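Thioredoxin domain-containing protein (Vibrio parahaemolyticus, PDB 2R5S) is of unknown function, this piece being its C-terminal tetratricopeptide-repeat part; the whole protein, which carries a thioredoxin domain, may act as a protein-disulfide reductase. Local coordinates at residues T65-L68 with E69-D72; D34-Q37 with S38-D41. All blocks are in the same frame, centred on the assembly; numbering follows the deposited sequence.

Overall arrangement
Running from the N terminus, the chain first makes contact 2, where the short helix 34-37 leads through 38-39 into helix 40-52. Only after that helix and helix 56-63 does it reach contact 1, the 3-10 turn through which the chain passes into helix 73-88. The two are therefore in series, neither enclosing nor crossing the other, and each closes a tight local turn. They nevertheless meet in space, the centres of contacts 1 and 2 lying 12 Å apart. The Y70 ring of contact 1 packs its CE2 3.6 Å from G40 CA of contact 2. Two connections of the all-helical tetratricopeptide-repeat array are thus joined beside the start of helix 40-52.

Contact 1: residues T65-L68 with E69-D72; sequences TIPL and EYQD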
# COMPACT_ATOMS: atom_id res chain seq x y z
N THR A 65 8.93 -6.93 -14.88
CA THR A 65 8.64 -7.99 -15.85
C THR A 65 7.98 -7.42 -17.15
O THR A 65 7.43 -8.18 -17.96
CB THR A 65 7.61 -9.03 -15.25
OG1 THR A 65 6.30 -8.40 -15.18
CG2 THR A 65 8.04 -9.55 -13.87
N ILE A 66 7.97 -6.11 -17.35
CA ILE A 66 7.31 -5.59 -18.55
C ILE A 66 8.38 -5.81 -19.60
O ILE A 66 9.49 -5.28 -19.37
CB ILE A 66 7.10 -4.12 -18.50
CG1 ILE A 66 6.34 -3.75 -17.24
CG2 ILE A 66 6.33 -3.64 -19.80
CD1 ILE A 66 4.88 -4.11 -17.26
N PRO A 67 8.07 -6.52 -20.73
CA PRO A 67 9.07 -6.78 -21.80
C PRO A 67 9.27 -5.51 -22.61
O PRO A 67 8.46 -4.58 -22.54
CB PRO A 67 8.39 -7.82 -22.70
CG PRO A 67 7.16 -8.27 -22.02
CD PRO A 67 6.76 -7.10 -21.09
N LEU A 68 10.31 -5.50 -23.42
CA LEU A 68 10.72 -4.29 -24.12
C LEU A 68 9.67 -3.65 -25.05
O LEU A 68 9.43 -2.41 -25.02
CB LEU A 68 11.98 -4.62 -24.89
CG LEU A 68 12.75 -3.40 -25.31
CD1 LEU A 68 13.37 -2.76 -24.10
CD2 LEU A 68 13.83 -3.81 -26.31
N GLU A 69 9.06 -4.50 -25.88
CA GLU A 69 8.00 -4.09 -26.80
C GLU A 69 6.82 -3.38 -26.14
O GLU A 69 5.98 -2.80 -26.83
CB GLU A 69 7.49 -5.29 -27.60
CG GLU A 69 6.85 -6.42 -26.81
CD GLU A 69 7.85 -7.56 -26.50
OE1 GLU A 69 9.06 -7.30 -26.44
OE2 GLU A 69 7.44 -8.72 -26.33
N TYR A 70 6.74 -3.44 -24.80
CA TYR A 70 5.72 -2.73 -24.03
C TYR A 70 6.18 -1.56 -23.19
O TYR A 70 5.35 -0.91 -22.52
CB TYR A 70 4.95 -3.68 -23.15
CG TYR A 70 3.94 -4.55 -23.86
CD1 TYR A 70 2.72 -4.02 -24.31
CD2 TYR A 70 4.21 -5.90 -24.08
CE1 TYR A 70 1.80 -4.80 -24.97
CE2 TYR A 70 3.29 -6.71 -24.71
CZ TYR A 70 2.07 -6.15 -25.12
OH TYR A 70 1.15 -6.95 -25.74
N GLN A 71 7.49 -1.31 -23.21
CA GLN A 71 8.15 -0.21 -22.50
C GLN A 71 7.81 1.11 -23.13
O GLN A 71 8.63 1.84 -23.72
CB GLN A 71 9.66 -0.45 -22.30
CG GLN A 71 9.86 -1.53 -21.18
CD GLN A 71 11.30 -1.93 -20.95
OE1 GLN A 71 12.24 -1.24 -21.40
NE2 GLN A 71 11.50 -3.05 -20.25
N ASP A 72 6.54 1.35 -22.93
CA ASP A 72 5.70 2.40 -23.40
C ASP A 72 5.96 3.74 -22.79
O ASP A 72 6.64 3.87 -21.76
CB ASP A 72 4.35 2.04 -22.76
CG ASP A 72 3.25 2.14 -23.68
OD1 ASP A 72 3.51 2.50 -24.85
OD2 ASP A 72 2.14 1.83 -23.25
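Q71 folds its side chain back over the turn it follows, and its amide NE2 donates to the backbone O of I66 at 3.1 Å. The N-H...O angle is 159°, and the carbonyl oxygen lies close to the plane of the amide; glutamine suits the place because its chain, extended beyond CG, is long enough to span the turn. Crossing it, L68 brings CD1 to 3.3 Å from Q71 OE1. On another part of the turn, I66 CG2 touches Y70 CB at 3.6 Å, the two side chains meeting roughly at right angles. With chi1 at -55°, CG2, the branch that makes this touch, stands anti to the backbone N of I66. P67 runs alongside Y70, its CD 4.1 Å from ring atom CD2, while the bent chain of E69 carries its carboxylate back over P67 CB.

Behind these side chains stands the 3-10 backbone, in which Y70 N donates to P67 O at 3.1 Å and Q71 N to L68 O at 2.9 Å. P67, which has no N-H to offer, fits the start of such a turn, where its carbonyl serves as an acceptor. Q71 then centres an inverse gamma turn that redirects the chain to D72, the N-cap residue. The turn links helix 56-63 to helix 73-88, and the buried I66 packs against K43 and L44 of helix 40-52.

Contact 2: residues D34-Q37 with S38-D41; sequences DELQ and SRGD
L36 and R39 lie side by side and point the same way, the leucine methyl CD1 resting 3.5 Å from R39 CD and 3.6 Å from R39 NH2. L36 reaches there because CG stands anti to the backbone N (chi1 -172°), which swings its end towards the arginine although its CB points away from 38-41. L36 also touches D6, and Q37 touches L32. R39 is straight at chi2 and bends at chi3 (82°), a turn that sets its guanidinium beside D41. R39 and D41 form a salt bridge, gripped side-on: R39 NE donates to D41 OD1 at 2.6 Å, and R39 NH1 to D41 OD2, on its syn lone pair, also at 2.6 Å. Both bonds are nearly straight and fix the rotation of both groups. Arginine suits the place by offering an aliphatic stem to leucine and a two-nitrogen edge to aspartate.

S38 holds OG between its backbone N and carbonyl carbon (chi1 88°), and this short hydroxyl can turn back to donate to E35 O at 3.1 Å. S38 N reaches the same oxygen from the same face of the carbonyl plane, so two donors from one residue grip it. R39 N adds a bond to L36 O at 3.1 Å.

A bound MES molecule, probably from the crystallisation liquor, lies about 4 Å from the R39 side chain. This is a short surface link within the tetratricopeptide-repeat region, where helix 34-37 passes into helix 40-52 with R39 at its N-cap position.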
# COMPACT_ATOMS: atom_id res chain seq x y z
N ASP A 34 -4.87 -16.54 -16.71
CA ASP A 34 -3.47 -16.20 -16.40
C ASP A 34 -2.79 -15.68 -17.64
O ASP A 34 -2.09 -14.66 -17.58
CB ASP A 34 -2.68 -17.37 -15.92
CG ASP A 34 -3.22 -17.98 -14.63
OD1 ASP A 34 -3.10 -19.24 -14.53
OD2 ASP A 34 -3.74 -17.21 -13.76
N GLU A 35 -2.98 -16.38 -18.75
CA GLU A 35 -2.58 -15.87 -20.06
C GLU A 35 -2.92 -14.35 -20.21
O GLU A 35 -2.03 -13.56 -20.50
CB GLU A 35 -3.21 -16.68 -21.20
CG GLU A 35 -2.89 -18.21 -21.20
CD GLU A 35 -4.05 -19.06 -20.65
OE1 GLU A 35 -5.11 -18.48 -20.31
OE2 GLU A 35 -3.89 -20.30 -20.57
N LEU A 36 -4.18 -13.96 -20.02
CA LEU A 36 -4.56 -12.55 -20.27
C LEU A 36 -3.99 -11.66 -19.19
O LEU A 36 -3.57 -10.51 -19.45
CB LEU A 36 -6.08 -12.40 -20.42
CG LEU A 36 -6.58 -11.00 -20.88
CD1 LEU A 36 -5.93 -10.52 -22.18
CD2 LEU A 36 -8.08 -10.95 -21.03
N GLN A 37 -3.93 -12.16 -17.97
CA GLN A 37 -3.19 -11.47 -16.92
C GLN A 37 -1.75 -11.08 -17.28
O GLN A 37 -1.28 -10.01 -16.91
CB GLN A 37 -3.24 -12.20 -15.59
CG GLN A 37 -4.58 -12.05 -14.97
CD GLN A 37 -4.66 -12.50 -13.57
OE1 GLN A 37 -5.38 -13.43 -13.26
NE2 GLN A 37 -3.91 -11.86 -12.69
N SER A 38 -1.09 -11.89 -18.08
CA SER A 38 0.30 -11.62 -18.34
C SER A 38 0.47 -10.85 -19.65
O SER A 38 1.58 -10.53 -20.04
CB SER A 38 1.05 -12.98 -18.40
OG SER A 38 0.97 -13.44 -19.74
N ARG A 39 -0.64 -10.50 -20.32
CA ARG A 39 -0.53 -9.68 -21.52
C ARG A 39 0.12 -8.36 -21.09
O ARG A 39 -0.20 -7.83 -20.04
CB ARG A 39 -1.89 -9.45 -22.17
CG ARG A 39 -1.84 -9.43 -23.67
CD ARG A 39 -3.27 -9.40 -24.20
NE ARG A 39 -3.82 -8.04 -24.21
CZ ARG A 39 -4.99 -7.75 -24.76
NH1 ARG A 39 -5.44 -6.47 -24.78
NH2 ARG A 39 -5.73 -8.73 -25.29
N GLY A 40 1.04 -7.84 -21.88
CA GLY A 40 1.84 -6.74 -21.40
C GLY A 40 0.99 -5.48 -21.18
O GLY A 40 1.40 -4.61 -20.44
N ASP A 41 -0.17 -5.35 -21.81
CA ASP A 41 -0.98 -4.09 -21.61
C ASP A 41 -1.77 -4.24 -20.31
O ASP A 41 -2.00 -3.27 -19.63
CB ASP A 41 -1.92 -3.76 -22.80
CG ASP A 41 -2.88 -4.90 -23.19
OD1 ASP A 41 -2.66 -6.07 -22.88
OD2 ASP A 41 -3.88 -4.62 -23.87